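Local coordinates for SusD superfamily protein (Bacteroides fragilis NCTC 9343, PDB 3NQP), which probably binds glycans at the outer membrane surface as a SusD-family protein and helps deliver them for uptake, at residues 197-200 / 201-204; 313-316 / 317-320. All blocks are in the same frame, centred on the assembly; numbering follows the deposited sequence.

How the contacts relate
Both contacts are local, each made within eight consecutive residues, and along the chain they follow in series, neither enclosing nor crossing the other. Contact 1 comes first, where the loop after helix 163-181 turns into helix 200-216; through its outside partners it joins the start of that helix to helix 163-181, helix 110-135 and strand 265-269. Contact 2 follows in the long loop between strand 265-269 and helix 321-325, and ties that loop to residues 59-61 and to strand 351-358. The two lie on opposite sides of the chain's centre, their own centres 32 Å apart and their nearest atoms about 21 Å apart, without touching.

Contact 1 (197-200 / 201-204); sequences YWSK and AATE. With EDO (1,2-ethanediol), chain G.
Trp198 folds its indole over Ala202 at the N-terminus of helix 200-216, where Ser199 serves as the N-cap of one of the many helices of this SusD fold. The CB of Ala202 sits above the centre of one ring face, 3.6 Å from the centroid of the six-membered ring and 15° off the ring normal: a CH-pi contact. Alanine suits the place because its single methyl lets the flat indole come close to the helix backbone. With CG anti to the backbone N (chi1 -166°), the indole reaches past Ser199 to the first turn. The ring is also held at its edge, since Trp198 NE1 donates to Thr203 OG1 at 2.9 Å, with an N-H...O angle of 162° and the oxygen close to the ring plane. Face and edge contacts together should limit rotation of the indole. Thr203 OG1 is also hydrogen-bonded to Ser177 of helix 163-181; the ring of Phe267 meets Trp198 edge-to-face.

Ser199 suits the cap because its short side chain can turn back to the helix start: OG accepts from Ala202 N at 3.3 Å. The regular helical bonds begin with Thr203 N to Ser199 O at 3.1 Å and Glu204 N to Lys200 O. Lys200 and Glu204 are one turn apart, but NZ of Lys200 and OE2 of Glu204 remain 5.4 Å from each other. The extended lysine bonds instead to Gly182 and Asn185, while the buried carboxylate of Glu204 is held by His235, Ser238 and Tyr243. Away from the helix, the phenol of Tyr197 bonds to Asp29 and receives a weak hydrogen bond from an ethanediol, EDO O2 lying 3.3 Å from Tyr197 OH.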
ATOM      1  N   TYR A 197     -16.049  -3.989   2.916  1.00 14.40           N
ATOM      2  CA  TYR A 197     -16.059  -4.160   4.371  1.00 17.13           C
ATOM      3  C   TYR A 197     -15.010  -5.202   4.709  1.00 15.56           C
ATOM      4  O   TYR A 197     -14.778  -6.124   3.944  1.00 15.93           O
ATOM      5  CB  TYR A 197     -17.438  -4.620   4.853  1.00 17.56           C
ATOM      6  CG  TYR A 197     -18.437  -3.502   4.799  1.00 16.30           C
ATOM      7  CD1 TYR A 197     -19.116  -3.195   3.623  1.00 24.87           C
ATOM      8  CD2 TYR A 197     -18.659  -2.693   5.921  1.00 23.37           C
ATOM      9  CE1 TYR A 197     -20.037  -2.120   3.572  1.00 27.33           C
ATOM     10  CE2 TYR A 197     -19.548  -1.644   5.893  1.00 20.42           C
ATOM     11  CZ  TYR A 197     -20.237  -1.347   4.706  1.00 31.88           C
ATOM     12  OH  TYR A 197     -21.131  -0.310   4.669  1.00 31.62           O
ATOM     13  N   TRP A 198     -14.384  -5.062   5.862  1.00 16.28           N
ATOM     14  CA  TRP A 198     -13.329  -5.978   6.259  1.00 14.28           C
ATOM     15  C   TRP A 198     -13.904  -7.373   6.429  1.00 14.78           C
ATOM     16  O   TRP A 198     -15.084  -7.522   6.759  1.00 16.26           O
ATOM     17  CB  TRP A 198     -12.680  -5.475   7.550  1.00 12.22           C
ATOM     18  CG  TRP A 198     -11.363  -6.147   7.886  1.00 15.00           C
ATOM     19  CD1 TRP A 198     -11.195  -7.250   8.646  1.00 16.29           C
ATOM     20  CD2 TRP A 198     -10.069  -5.775   7.429  1.00 10.33           C
ATOM     21  NE1 TRP A 198      -9.874  -7.571   8.735  1.00 12.09           N
ATOM     22  CE2 TRP A 198      -9.155  -6.670   8.006  1.00 13.66           C
ATOM     23  CE3 TRP A 198      -9.582  -4.739   6.619  1.00 11.62           C
ATOM     24  CZ2 TRP A 198      -7.781  -6.568   7.820  1.00 14.26           C
ATOM     25  CZ3 TRP A 198      -8.216  -4.661   6.421  1.00 13.03           C
ATOM     26  CH2 TRP A 198      -7.341  -5.573   6.998  1.00 18.34           C
ATOM     27  N   SER A 199     -13.100  -8.392   6.136  1.00 13.38           N
ATOM     28  CA  SER A 199     -13.582  -9.770   6.021  1.00 12.31           C
ATOM     29  C   SER A 199     -12.544 -10.697   6.610  1.00 15.82           C
ATOM     30  O   SER A 199     -11.422 -10.276   6.897  1.00 15.36           O
ATOM     31  CB  SER A 199     -13.789 -10.137   4.543  1.00 13.37           C
ATOM     32  OG  SER A 199     -12.523 -10.084   3.818  1.00 16.50           O
ATOM     33  N   LYS A 200     -12.902 -11.967   6.724  1.00 15.63           N
ATOM     34  CA  LYS A 200     -11.970 -13.016   7.173  1.00 13.97           C
ATOM     35  C   LYS A 200     -10.745 -13.127   6.265  1.00 13.61           C
ATOM     36  O   LYS A 200      -9.588 -13.197   6.729  1.00 10.57           O
ATOM     37  CB  LYS A 200     -12.697 -14.341   7.295  1.00 14.12           C
ATOM     38  CG  LYS A 200     -11.881 -15.466   7.915  1.00 12.87           C
ATOM     39  CD  LYS A 200     -12.622 -16.759   7.769  1.00 10.21           C
ATOM     40  CE  LYS A 200     -11.732 -17.902   8.019  1.00 15.10           C
ATOM     41  NZ  LYS A 200     -12.431 -19.155   8.097  1.00 12.27           N
ATOM     42  N   ALA A 201     -10.970 -13.120   4.967  1.00 12.05           N
ATOM     43  CA  ALA A 201      -9.855 -13.105   4.031  1.00 12.07           C
ATOM     44  C   ALA A 201      -8.887 -11.941   4.277  1.00 12.62           C
ATOM     45  O   ALA A 201      -7.698 -12.071   4.157  1.00 14.21           O
ATOM     46  CB  ALA A 201     -10.370 -13.058   2.640  1.00 10.45           C
ATOM     47  N   ALA A 202      -9.428 -10.778   4.562  1.00 11.55           N
ATOM     48  CA  ALA A 202      -8.629  -9.605   4.786  1.00 10.54           C
ATOM     49  C   ALA A 202      -7.759  -9.784   6.021  1.00 10.69           C
ATOM     50  O   ALA A 202      -6.557  -9.408   6.005  1.00 10.93           O
ATOM     51  CB  ALA A 202      -9.529  -8.355   4.913  1.00  9.41           C
ATOM     52  N   THR A 203      -8.345 -10.353   7.083  1.00  9.55           N
ATOM     53  CA  THR A 203      -7.571 -10.680   8.273  1.00  9.27           C
ATOM     54  C   THR A 203      -6.458 -11.688   7.955  1.00 11.42           C
ATOM     55  O   THR A 203      -5.308 -11.562   8.455  1.00 11.15           O
ATOM     56  CB  THR A 203      -8.438 -11.184   9.426  1.00  9.76           C
ATOM     57  OG1 THR A 203      -9.199 -10.087   9.937  1.00 14.69           O
ATOM     58  CG2 THR A 203      -7.546 -11.787  10.599  1.00  8.83           C
ATOM     59  N   GLU A 204      -6.764 -12.678   7.134  1.00 11.63           N
ATOM     60  CA  GLU A 204      -5.739 -13.661   6.742  1.00 11.39           C
ATOM     61  C   GLU A 204      -4.598 -12.996   5.919  1.00 10.33           C
ATOM     62  O   GLU A 204      -3.440 -13.338   6.101  1.00 11.29           O
ATOM     63  CB  GLU A 204      -6.343 -14.831   5.983  1.00 12.57           C
ATOM     64  CG  GLU A 204      -7.203 -15.721   6.855  1.00 13.28           C
ATOM     65  CD  GLU A 204      -7.164 -17.161   6.456  1.00 14.85           C
ATOM     66  OE1 GLU A 204      -6.281 -17.870   6.978  1.00 14.66           O
ATOM     67  OE2 GLU A 204      -7.971 -17.564   5.607  1.00 18.53           O
TER
HETATM   68  C1  EDO G1007     -18.768   2.117   1.833  1.00 41.99           C
HETATM   69  O1  EDO G1007     -18.649   3.551   1.928  1.00 45.18           O
HETATM   70  C2  EDO G1007     -18.036   1.463   2.998  1.00 38.78           C
HETATM   71  O2  EDO G1007     -18.705   1.844   4.209  1.00 46.66           O

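Contact 2 (313-316 / 317-320); sequences GNQT and YEYN
Gln315 and Glu318 lay their flat ends against each other in an irregular loop of the SusD fold, just ahead of helix 321-325. The amide and carboxylate planes are stacked, only 18° apart, with Gln315 NE2 3.1 Å from Glu318 CD. The two carboxylate oxygens are each 3.4 Å from that nitrogen but badly placed for its N-H bonds, so this tight part is a stack without a direct hydrogen bond. Both chains are extended with CG anti to the backbone N (chi1 -163° for Gln315 and -171° for Glu318), long enough to lie against each other while their polar ends reach other partners: Gln315 OE1 accepts from Asp61 N, and Glu318 OE2 bonds to Ser60. The amide can donate and accept at once, which suits it to this buried place.

Close packing continues at Tyr317, where Thr316 O lies over one face of the ring, 3.3 Å from Tyr317 CG. The broad phenol also meets Phe283 and Trp40, and its hydroxyl bonds to Asn67. Within 313-316, Thr316 OG1 donates to Asn314 OD1 at 2.7 Å, joining side chains two residues apart. On the looser side a water takes the place of direct contact between the Gln315 amide and the backbone carbonyl of Tyr317: it accepts from Gln315 NE2 at 3.1 Å and lies 2.7 Å from Tyr317 O, to which it may donate.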
ATOM      1  N   GLY A 313      -7.037  18.229 -12.486  1.00 11.14           N
ATOM      2  CA  GLY A 313      -5.743  17.640 -12.125  1.00 10.13           C
ATOM      3  C   GLY A 313      -4.634  18.601 -11.757  1.00 11.27           C
ATOM      4  O   GLY A 313      -4.732  19.813 -11.975  1.00 11.75           O
ATOM      5  N   ASN A 314      -3.573  18.051 -11.168  1.00 10.45           N
ATOM      6  CA  ASN A 314      -2.308  18.717 -11.057  1.00 11.00           C
ATOM      7  C   ASN A 314      -1.216  17.659 -11.067  1.00 11.48           C
ATOM      8  O   ASN A 314      -1.514  16.469 -11.164  1.00 11.22           O
ATOM      9  CB  ASN A 314      -2.238  19.726  -9.855  1.00  9.58           C
ATOM     10  CG  ASN A 314      -2.141  19.061  -8.506  1.00 16.33           C
ATOM     11  OD1 ASN A 314      -1.509  18.036  -8.389  1.00 21.21           O
ATOM     12  ND2 ASN A 314      -2.670  19.731  -7.436  1.00 13.98           N
ATOM     13  N   GLN A 315       0.035  18.094 -11.082  1.00 11.55           N
ATOM     14  CA  GLN A 315       1.160  17.173 -10.994  1.00 13.35           C
ATOM     15  C   GLN A 315       2.040  17.570  -9.822  1.00 12.23           C
ATOM     16  O   GLN A 315       3.042  18.278  -9.960  1.00 10.28           O
ATOM     17  CB  GLN A 315       1.987  17.079 -12.288  1.00 13.63           C
ATOM     18  CG  GLN A 315       2.859  15.798 -12.260  1.00 11.38           C
ATOM     19  CD  GLN A 315       3.595  15.543 -13.532  1.00 11.94           C
ATOM     20  OE1 GLN A 315       4.033  16.487 -14.177  1.00 10.72           O
ATOM     21  NE2 GLN A 315       3.797  14.254 -13.882  1.00  8.59           N
ATOM     22  N   THR A 316       1.599  17.120  -8.663  1.00 10.83           N
ATOM     23  CA  THR A 316       2.289  17.337  -7.409  1.00 12.02           C
ATOM     24  C   THR A 316       2.867  16.051  -6.809  1.00 12.93           C
ATOM     25  O   THR A 316       3.460  16.085  -5.758  1.00 10.48           O
ATOM     26  CB  THR A 316       1.348  18.065  -6.362  1.00 12.36           C
ATOM     27  OG1 THR A 316       0.082  17.413  -6.268  1.00 11.58           O
ATOM     28  CG2 THR A 316       1.113  19.554  -6.785  1.00  9.16           C
ATOM     29  N   TYR A 317       2.714  14.935  -7.506  1.00 11.75           N
ATOM     30  CA  TYR A 317       3.403  13.685  -7.223  1.00 10.55           C
ATOM     31  C   TYR A 317       3.774  13.100  -8.583  1.00 13.25           C
ATOM     32  O   TYR A 317       2.898  13.013  -9.478  1.00 10.89           O
ATOM     33  CB  TYR A 317       2.490  12.648  -6.480  1.00  9.55           C
ATOM     34  CG  TYR A 317       2.062  13.129  -5.116  1.00 12.21           C
ATOM     35  CD1 TYR A 317       0.937  13.932  -4.972  1.00 13.57           C
ATOM     36  CD2 TYR A 317       2.807  12.853  -3.986  1.00 12.45           C
ATOM     37  CE1 TYR A 317       0.558  14.442  -3.753  1.00 10.17           C
ATOM     38  CE2 TYR A 317       2.428  13.346  -2.760  1.00 14.43           C
ATOM     39  CZ  TYR A 317       1.291  14.131  -2.638  1.00 13.48           C
ATOM     40  OH  TYR A 317       0.926  14.664  -1.431  1.00 15.91           O
ATOM     41  N   GLU A 318       5.039  12.744  -8.764  1.00  8.79           N
ATOM     42  CA  GLU A 318       5.510  12.214 -10.041  1.00 10.85           C
ATOM     43  C   GLU A 318       6.641  11.209  -9.878  1.00 11.97           C
ATOM     44  O   GLU A 318       7.672  11.505  -9.285  1.00  9.56           O
ATOM     45  CB  GLU A 318       6.051  13.311 -10.960  1.00 11.15           C
ATOM     46  CG  GLU A 318       6.360  12.821 -12.457  1.00  8.16           C
ATOM     47  CD  GLU A 318       6.843  13.974 -13.342  1.00 10.89           C
ATOM     48  OE1 GLU A 318       6.902  15.113 -12.842  1.00 12.33           O
ATOM     49  OE2 GLU A 318       7.097  13.742 -14.552  1.00 12.88           O
ATOM     50  N   TYR A 319       6.487  10.063 -10.520  1.00 11.44           N
ATOM     51  CA  TYR A 319       7.555   9.079 -10.530  1.00 12.44           C
ATOM     52  C   TYR A 319       8.681   9.496 -11.433  1.00 11.54           C
ATOM     53  O   TYR A 319       8.468  10.055 -12.519  1.00 10.96           O
ATOM     54  CB  TYR A 319       7.038   7.726 -10.968  1.00 10.83           C
ATOM     55  CG  TYR A 319       6.114   7.113  -9.952  1.00 11.55           C
ATOM     56  CD1 TYR A 319       6.619   6.413  -8.877  1.00 10.58           C
ATOM     57  CD2 TYR A 319       4.744   7.248 -10.062  1.00  9.15           C
ATOM     58  CE1 TYR A 319       5.767   5.865  -7.902  1.00  7.05           C
ATOM     59  CE2 TYR A 319       3.865   6.658  -9.098  1.00  8.67           C
ATOM     60  CZ  TYR A 319       4.419   5.993  -8.019  1.00 14.21           C
ATOM     61  OH  TYR A 319       3.621   5.432  -7.049  1.00 12.54           O
ATOM     62  N   ASN A 320       9.901   9.183 -11.004  1.00 11.72           N
ATOM     63  CA  ASN A 320      11.082   9.356 -11.853  1.00 12.23           C
ATOM     64  C   ASN A 320      10.766   8.580 -13.121  1.00 12.03           C
ATOM     65  O   ASN A 320      10.182   7.496 -13.059  1.00 10.48           O
ATOM     66  CB  ASN A 320      12.267   8.726 -11.145  1.00 14.20           C
ATOM     67  CG  ASN A 320      13.558   8.938 -11.844  1.00 18.41           C
ATOM     68  OD1 ASN A 320      13.788   8.392 -12.931  1.00 14.32           O
ATOM     69  ND2 ASN A 320      14.447   9.728 -11.221  1.00 15.32           N
TER
HETATM   70  O   HOH W   1       2.697  12.035 -11.962  1.00  9.80           O